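Local coordinates for protein glutaconate CoA-transferase subunit A (Acidaminococcus fermentans, PDB 1POI) that catalyses, as the large subunit of the enzyme, the transfer of coenzyme A from acetyl-CoA to (R)-2-hydroxyglutarate and related acids such as glutaconate in glutamate degradation, at residues 110-115 with 201-206; 243-248 with 297-302. All coordinates share one frame; numbering follows the deposited sequence.

Contact 1 of 2, residues 110-115 with 201-206; sequences HAAALG and AEAAKY
Ala-113 and Ala-203 bring helix 102-114 and the end of helix 197-203 very close, their CA atoms 4.5 Å apart. Methyl groups fill the gap: Ala-112 CB meets Ala-203 CB at 3.9 Å, and the latter also lies 4.0 Å from the backbone N of Ala-113. Beside this pair the Glu-202 side chain reaches past Ala-113. With CG anti to the backbone N (chi1 177°) and the chain extended beyond it, the carboxylate comes alongside the last helical turn, OE1 lying 3.5 Å from Ala-113 CB. The same oxygen is 3.3 Å from Ala-113 O, an approach of two acceptors and no bond. Shortened to an alanine here, Glu-202 would probably give up its long, weak pairing with a basic side chain of another protein and uncover Ala-113. Further out, Gly-115, with positive phi, is the C' residue of the Schellman motif ending helix 102-114. Both helices belong to the coenzyme A transferase family region, and helix 197-203 leads into strand 206-211 of its parallel sheet. The segments thus join by alanine methyls and the Glu-202 chain laid along Ala-113, while backbone carbonyls and the carboxylate face a partner protein.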
ATOM      1  N   HIS A 110      -5.711  31.363   1.619  1.00  9.42           N
ATOM      2  CA  HIS A 110      -5.479  30.646   2.863  1.00  8.73           C
ATOM      3  C   HIS A 110      -6.144  31.343   4.058  1.00  8.51           C
ATOM      4  O   HIS A 110      -6.894  30.704   4.815  1.00 11.80           O
ATOM      5  CB  HIS A 110      -3.986  30.372   3.091  1.00  7.98           C
ATOM      6  CG  HIS A 110      -3.720  29.384   4.184  1.00  2.00           C
ATOM      7  ND1 HIS A 110      -2.795  29.608   5.181  1.00  2.00           N
ATOM      8  CD2 HIS A 110      -4.305  28.199   4.477  1.00  2.00           C
ATOM      9  CE1 HIS A 110      -2.820  28.607   6.039  1.00  2.00           C
ATOM     10  NE2 HIS A 110      -3.729  27.735   5.635  1.00  2.00           N
ATOM     11  N   ALA A 111      -5.896  32.640   4.209  1.00  6.18           N
ATOM     12  CA  ALA A 111      -6.507  33.436   5.265  1.00  7.06           C
ATOM     13  C   ALA A 111      -8.028  33.309   5.213  1.00 10.11           C
ATOM     14  O   ALA A 111      -8.692  33.349   6.246  1.00 13.77           O
ATOM     15  CB  ALA A 111      -6.131  34.854   5.119  1.00  6.94           C
ATOM     16  N   ALA A 112      -8.592  33.148   4.020  1.00 11.20           N
ATOM     17  CA  ALA A 112     -10.042  32.988   3.896  1.00 13.49           C
ATOM     18  C   ALA A 112     -10.474  31.652   4.491  1.00 13.80           C
ATOM     19  O   ALA A 112     -11.416  31.579   5.274  1.00 14.08           O
ATOM     20  CB  ALA A 112     -10.481  33.093   2.435  1.00 13.64           C
ATOM     21  N   ALA A 113      -9.768  30.590   4.133  1.00 15.85           N
ATOM     22  CA  ALA A 113     -10.099  29.276   4.658  1.00 15.43           C
ATOM     23  C   ALA A 113      -9.963  29.311   6.174  1.00 15.80           C
ATOM     24  O   ALA A 113     -10.688  28.616   6.885  1.00 13.08           O
ATOM     25  CB  ALA A 113      -9.181  28.231   4.065  1.00 12.17           C
ATOM     26  N   LEU A 114      -9.032  30.137   6.647  1.00 14.64           N
ATOM     27  CA  LEU A 114      -8.769  30.275   8.072  1.00 17.48           C
ATOM     28  C   LEU A 114      -9.807  31.091   8.843  1.00 18.39           C
ATOM     29  O   LEU A 114     -10.090  30.794   9.992  1.00 18.44           O
ATOM     30  CB  LEU A 114      -7.368  30.870   8.293  1.00 18.67           C
ATOM     31  CG  LEU A 114      -6.155  29.982   8.635  1.00 18.11           C
ATOM     32  CD1 LEU A 114      -6.353  28.506   8.238  1.00 11.59           C
ATOM     33  CD2 LEU A 114      -4.909  30.585   7.978  1.00 16.15           C
ATOM     34  N   GLY A 115     -10.328  32.148   8.235  1.00 19.88           N
ATOM     35  CA  GLY A 115     -11.315  32.980   8.901  1.00 17.38           C
ATOM     36  C   GLY A 115     -10.722  34.285   9.407  1.00 18.61           C
ATOM     37  O   GLY A 115     -11.286  34.937  10.282  1.00 24.33           O
ATOM     38  N   ALA A 201     -11.992  25.188  -1.030  1.00  7.20           N
ATOM     39  CA  ALA A 201     -13.168  24.310  -0.810  1.00  9.88           C
ATOM     40  C   ALA A 201     -13.664  24.499   0.633  1.00 12.11           C
ATOM     41  O   ALA A 201     -14.674  23.917   1.026  1.00 14.12           O
ATOM     42  CB  ALA A 201     -12.819  22.838  -1.028  1.00  2.40           C
ATOM     43  N   GLU A 202     -12.853  25.170   1.447  1.00  9.62           N
ATOM     44  CA  GLU A 202     -13.208  25.452   2.816  1.00 11.32           C
ATOM     45  C   GLU A 202     -13.828  26.850   2.822  1.00 11.53           C
ATOM     46  O   GLU A 202     -14.853  27.077   3.478  1.00 13.54           O
ATOM     47  CB  GLU A 202     -11.981  25.402   3.739  1.00 11.52           C
ATOM     48  CG  GLU A 202     -12.306  25.773   5.187  1.00 14.29           C
ATOM     49  CD  GLU A 202     -11.307  25.250   6.222  1.00 18.43           C
ATOM     50  OE1 GLU A 202     -10.089  25.485   6.077  1.00 21.08           O
ATOM     51  OE2 GLU A 202     -11.749  24.621   7.207  1.00 16.37           O
ATOM     52  N   ALA A 203     -13.208  27.767   2.077  1.00  8.16           N
ATOM     53  CA  ALA A 203     -13.667  29.144   1.967  1.00  8.06           C
ATOM     54  C   ALA A 203     -14.975  29.295   1.215  1.00 11.36           C
ATOM     55  O   ALA A 203     -15.955  29.763   1.776  1.00 15.42           O
ATOM     56  CB  ALA A 203     -12.615  30.005   1.326  1.00  7.15           C
ATOM     57  N   ALA A 204     -14.997  28.892  -0.053  1.00 13.18           N
ATOM     58  CA  ALA A 204     -16.189  29.019  -0.897  1.00  8.82           C
ATOM     59  C   ALA A 204     -17.471  28.604  -0.234  1.00  6.16           C
ATOM     60  O   ALA A 204     -17.491  27.662   0.535  1.00  3.45           O
ATOM     61  CB  ALA A 204     -16.022  28.234  -2.180  1.00  8.11           C
ATOM     62  N   LYS A 205     -18.534  29.341  -0.539  1.00  8.27           N
ATOM     63  CA  LYS A 205     -19.847  29.056  -0.006  1.00  9.06           C
ATOM     64  C   LYS A 205     -20.350  27.772  -0.598  1.00  8.79           C
ATOM     65  O   LYS A 205     -20.970  26.975   0.099  1.00  9.17           O
ATOM     66  CB  LYS A 205     -20.825  30.183  -0.323  1.00 14.54           C
ATOM     67  CG  LYS A 205     -22.255  29.871   0.135  1.00 20.76           C
ATOM     68  CD  LYS A 205     -23.190  31.042  -0.050  1.00 28.19           C
ATOM     69  CE  LYS A 205     -24.648  30.605   0.033  1.00 31.15           C
ATOM     70  NZ  LYS A 205     -24.938  29.827   1.271  1.00 37.39           N
ATOM     71  N   TYR A 206     -20.146  27.618  -1.902  1.00 13.28           N
ATOM     72  CA  TYR A 206     -20.542  26.413  -2.637  1.00 19.90           C
ATOM     73  C   TYR A 206     -19.291  25.775  -3.233  1.00 20.12           C
ATOM     74  O   TYR A 206     -18.424  26.501  -3.748  1.00 23.79           O
ATOM     75  CB  TYR A 206     -21.505  26.757  -3.775  1.00 21.27           C
ATOM     76  CG  TYR A 206     -22.844  27.240  -3.299  1.00 29.51           C
ATOM     77  CD1 TYR A 206     -23.778  26.347  -2.780  1.00 30.01           C
ATOM     78  CD2 TYR A 206     -23.158  28.607  -3.308  1.00 33.55           C
ATOM     79  CE1 TYR A 206     -24.987  26.796  -2.271  1.00 35.88           C
ATOM     80  CE2 TYR A 206     -24.362  29.070  -2.806  1.00 35.24           C
ATOM     81  CZ  TYR A 206     -25.273  28.162  -2.281  1.00 38.91           C
ATOM     82  OH  TYR A 206     -26.457  28.615  -1.728  1.00 44.54           O
TER

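Contact 2 of 2, residues 243-248 with 297-302; sequences GAHPSQ and TRLINL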
ATOM      1  N   GLY A 243     -10.856  14.591 -16.513  1.00 17.78           N
ATOM      2  CA  GLY A 243     -11.426  15.920 -16.417  1.00 13.89           C
ATOM      3  C   GLY A 243     -10.416  17.049 -16.321  1.00 12.82           C
ATOM      4  O   GLY A 243     -10.790  18.221 -16.417  1.00 15.90           O
ATOM      5  N   ALA A 244      -9.145  16.720 -16.115  1.00 12.17           N
ATOM      6  CA  ALA A 244      -8.108  17.748 -16.006  1.00 13.05           C
ATOM      7  C   ALA A 244      -7.427  17.929 -17.331  1.00 14.63           C
ATOM      8  O   ALA A 244      -6.650  18.857 -17.504  1.00 13.27           O
ATOM      9  CB  ALA A 244      -7.069  17.370 -14.942  1.00 13.09           C
ATOM     10  N   HIS A 245      -7.728  17.041 -18.276  1.00 16.67           N
ATOM     11  CA  HIS A 245      -7.105  17.092 -19.589  1.00 18.50           C
ATOM     12  C   HIS A 245      -7.362  18.443 -20.207  1.00 17.23           C
ATOM     13  O   HIS A 245      -8.486  18.941 -20.160  1.00 20.19           O
ATOM     14  CB  HIS A 245      -7.640  15.969 -20.481  1.00 21.91           C
ATOM     15  CG  HIS A 245      -7.038  15.951 -21.851  1.00 24.86           C
ATOM     16  ND1 HIS A 245      -7.314  16.910 -22.801  1.00 26.97           N
ATOM     17  CD2 HIS A 245      -6.164  15.096 -22.428  1.00 28.67           C
ATOM     18  CE1 HIS A 245      -6.634  16.651 -23.902  1.00 27.61           C
ATOM     19  NE2 HIS A 245      -5.931  15.554 -23.704  1.00 30.72           N
ATOM     20  N   PRO A 246      -6.352  19.029 -20.860  1.00 15.86           N
ATOM     21  CA  PRO A 246      -4.970  18.611 -21.128  1.00 18.31           C
ATOM     22  C   PRO A 246      -3.918  18.743 -20.010  1.00 19.79           C
ATOM     23  O   PRO A 246      -2.726  18.718 -20.306  1.00 19.22           O
ATOM     24  CB  PRO A 246      -4.572  19.560 -22.253  1.00 20.02           C
ATOM     25  CG  PRO A 246      -5.173  20.830 -21.802  1.00 15.10           C
ATOM     26  CD  PRO A 246      -6.590  20.353 -21.456  1.00 16.21           C
ATOM     27  N   SER A 247      -4.316  18.946 -18.759  1.00 19.70           N
ATOM     28  CA  SER A 247      -3.318  19.112 -17.713  1.00 16.39           C
ATOM     29  C   SER A 247      -3.064  17.809 -16.969  1.00 16.47           C
ATOM     30  O   SER A 247      -3.866  16.857 -17.062  1.00 14.42           O
ATOM     31  CB  SER A 247      -3.729  20.230 -16.761  1.00 13.98           C
ATOM     32  OG  SER A 247      -4.865  19.861 -16.018  1.00 11.06           O
ATOM     33  N   GLN A 248      -1.933  17.766 -16.261  1.00 15.28           N
ATOM     34  CA  GLN A 248      -1.522  16.582 -15.485  1.00 14.84           C
ATOM     35  C   GLN A 248      -2.515  16.269 -14.377  1.00 14.92           C
ATOM     36  O   GLN A 248      -3.400  17.057 -14.071  1.00 21.29           O
ATOM     37  CB  GLN A 248      -0.137  16.787 -14.851  1.00  7.35           C
ATOM     38  CG  GLN A 248       0.861  17.344 -15.801  1.00  9.28           C
ATOM     39  CD  GLN A 248       2.219  17.441 -15.216  1.00 13.77           C
ATOM     40  OE1 GLN A 248       2.587  18.459 -14.618  1.00 14.03           O
ATOM     41  NE2 GLN A 248       3.009  16.386 -15.391  1.00 19.47           N
ATOM     42  N   THR A 297      -6.812   5.222 -27.602  1.00 13.17           N
ATOM     43  CA  THR A 297      -5.355   5.154 -27.456  1.00 12.02           C
ATOM     44  C   THR A 297      -4.684   6.471 -27.038  1.00 10.03           C
ATOM     45  O   THR A 297      -3.766   6.469 -26.232  1.00 15.11           O
ATOM     46  CB  THR A 297      -4.630   4.508 -28.707  1.00 11.14           C
ATOM     47  OG1 THR A 297      -4.576   5.436 -29.799  1.00 12.05           O
ATOM     48  CG2 THR A 297      -5.354   3.245 -29.171  1.00  3.55           C
ATOM     49  N   ARG A 298      -5.227   7.592 -27.481  1.00  8.27           N
ATOM     50  CA  ARG A 298      -4.657   8.891 -27.173  1.00  8.13           C
ATOM     51  C   ARG A 298      -4.619   9.155 -25.700  1.00 10.57           C
ATOM     52  O   ARG A 298      -3.680   9.771 -25.211  1.00 11.27           O
ATOM     53  CB  ARG A 298      -5.453  10.012 -27.850  1.00  9.49           C
ATOM     54  CG  ARG A 298      -5.008  11.387 -27.404  1.00  9.47           C
ATOM     55  CD  ARG A 298      -5.406  12.520 -28.337  1.00  4.76           C
ATOM     56  NE  ARG A 298      -4.597  13.690 -28.008  1.00  8.81           N
ATOM     57  CZ  ARG A 298      -4.522  14.788 -28.751  1.00 12.06           C
ATOM     58  NH1 ARG A 298      -5.213  14.874 -29.882  1.00 12.67           N
ATOM     59  NH2 ARG A 298      -3.757  15.807 -28.361  1.00 11.57           N
ATOM     60  N   LEU A 299      -5.674   8.743 -25.004  1.00 12.67           N
ATOM     61  CA  LEU A 299      -5.777   8.942 -23.558  1.00 12.59           C
ATOM     62  C   LEU A 299      -4.852   7.990 -22.824  1.00 14.64           C
ATOM     63  O   LEU A 299      -4.138   8.390 -21.889  1.00 16.72           O
ATOM     64  CB  LEU A 299      -7.228   8.754 -23.103  1.00  9.11           C
ATOM     65  CG  LEU A 299      -8.192   9.787 -23.715  1.00  6.21           C
ATOM     66  CD1 LEU A 299      -9.585   9.468 -23.269  1.00  2.00           C
ATOM     67  CD2 LEU A 299      -7.772  11.221 -23.357  1.00  2.00           C
ATOM     68  N   ILE A 300      -4.844   6.742 -23.293  1.00 15.77           N
ATOM     69  CA  ILE A 300      -4.012   5.662 -22.749  1.00 12.14           C
ATOM     70  C   ILE A 300      -2.530   6.029 -22.772  1.00 12.54           C
ATOM     71  O   ILE A 300      -1.803   5.771 -21.812  1.00 14.39           O
ATOM     72  CB  ILE A 300      -4.196   4.375 -23.556  1.00  8.98           C
ATOM     73  CG1 ILE A 300      -5.600   3.818 -23.319  1.00  7.07           C
ATOM     74  CG2 ILE A 300      -3.126   3.370 -23.190  1.00 13.08           C
ATOM     75  CD1 ILE A 300      -5.860   2.458 -23.955  1.00  5.53           C
ATOM     76  N   ASN A 301      -2.083   6.671 -23.841  1.00 10.22           N
ATOM     77  CA  ASN A 301      -0.673   7.036 -23.944  1.00 12.35           C
ATOM     78  C   ASN A 301      -0.265   8.231 -23.122  1.00 10.40           C
ATOM     79  O   ASN A 301       0.815   8.779 -23.310  1.00  8.97           O
ATOM     80  CB  ASN A 301      -0.275   7.238 -25.407  1.00 15.95           C
ATOM     81  CG  ASN A 301      -0.669   6.062 -26.280  1.00 22.98           C
ATOM     82  OD1 ASN A 301      -0.734   6.182 -27.500  1.00 31.32           O
ATOM     83  ND2 ASN A 301      -0.953   4.917 -25.660  1.00 27.02           N
ATOM     84  N   LEU A 302      -1.141   8.659 -22.230  1.00 12.91           N
ATOM     85  CA  LEU A 302      -0.847   9.803 -21.379  1.00 13.94           C
ATOM     86  C   LEU A 302      -0.633   9.303 -19.961  1.00 14.92           C
ATOM     87  O   LEU A 302      -0.180  10.047 -19.094  1.00 14.56           O
ATOM     88  CB  LEU A 302      -2.005  10.809 -21.418  1.00 14.43           C
ATOM     89  CG  LEU A 302      -2.065  11.820 -22.577  1.00 17.58           C
ATOM     90  CD1 LEU A 302      -3.348  12.635 -22.515  1.00 15.69           C
ATOM     91  CD2 LEU A 302      -0.880  12.758 -22.517  1.00 16.63           C
TER
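His-245 and Leu-302 meet with their side chains crossing at about a right angle. The leucine comes to the edge of the imidazole, near the ring plane, where its CD1 lies 3.7 Å from His-245 CD2 and 4.1 Å from His-245 NE2. Leu-299, three residues earlier and still on helix 296-300, approaches the same ring carbon obliquely, its CD2 at 4.3 Å from His-245 CD2, and one methyl of each leucine thus borders the CD2 side of the ring. His-245 reaches these methyls because its CG stands anti to the backbone N (chi1 -180°), which carries the imidazole out of the loop toward the end of helix 296-300. One face of the ring is covered by Pro-246 CB, 3.7 Å above the plane and offset toward the rim; the peptide bond before this proline is cis. Both ring nitrogens are engaged outside the two segments, ND1 with Tyr-290 OH and NE2 with Asp-256 OD2, which probably fixes the rotation of the ring, with Phe-259 meeting it edge-to-face. One carboxylate ties the histidine to the arginine, since Asp-256 OD1 forms a salt bridge with Arg-298 NH2. The loop itself is tightened where Ala-244 O accepts both Ser-247 N, at 2.7 Å, and Ser-247 OG, which reach it from the same face of its carbonyl plane. The contact ties the C-terminal helices to the loop after strand 236-239, an outermost strand, within this chain, of the parallel sheet of the Rossmann-like coenzyme A transferase fold.

Overall arrangement
Contacts 1 and 2 lie on opposite sides of the chain's centre, with their centres 30 Å apart and their nearest atoms about 16 Å apart, so neither touches the other. They follow in series along the chain, contact 1 closing before contact 2 opens. The parallel sheet relates them: helix 197-203 of contact 1 leads into strand 206-211, whose neighbour is strand 236-239, and the loop of contact 2 follows that strand. Both contacts are buried and both have other chains close by. Around contact 1 these include another protein chain and a second copy of this subunit. In contact 2, Gln-248 likewise bonds to a chain of another protein, and Thr-297, Leu-299 and Ile-300 pack against a third copy of this subunit.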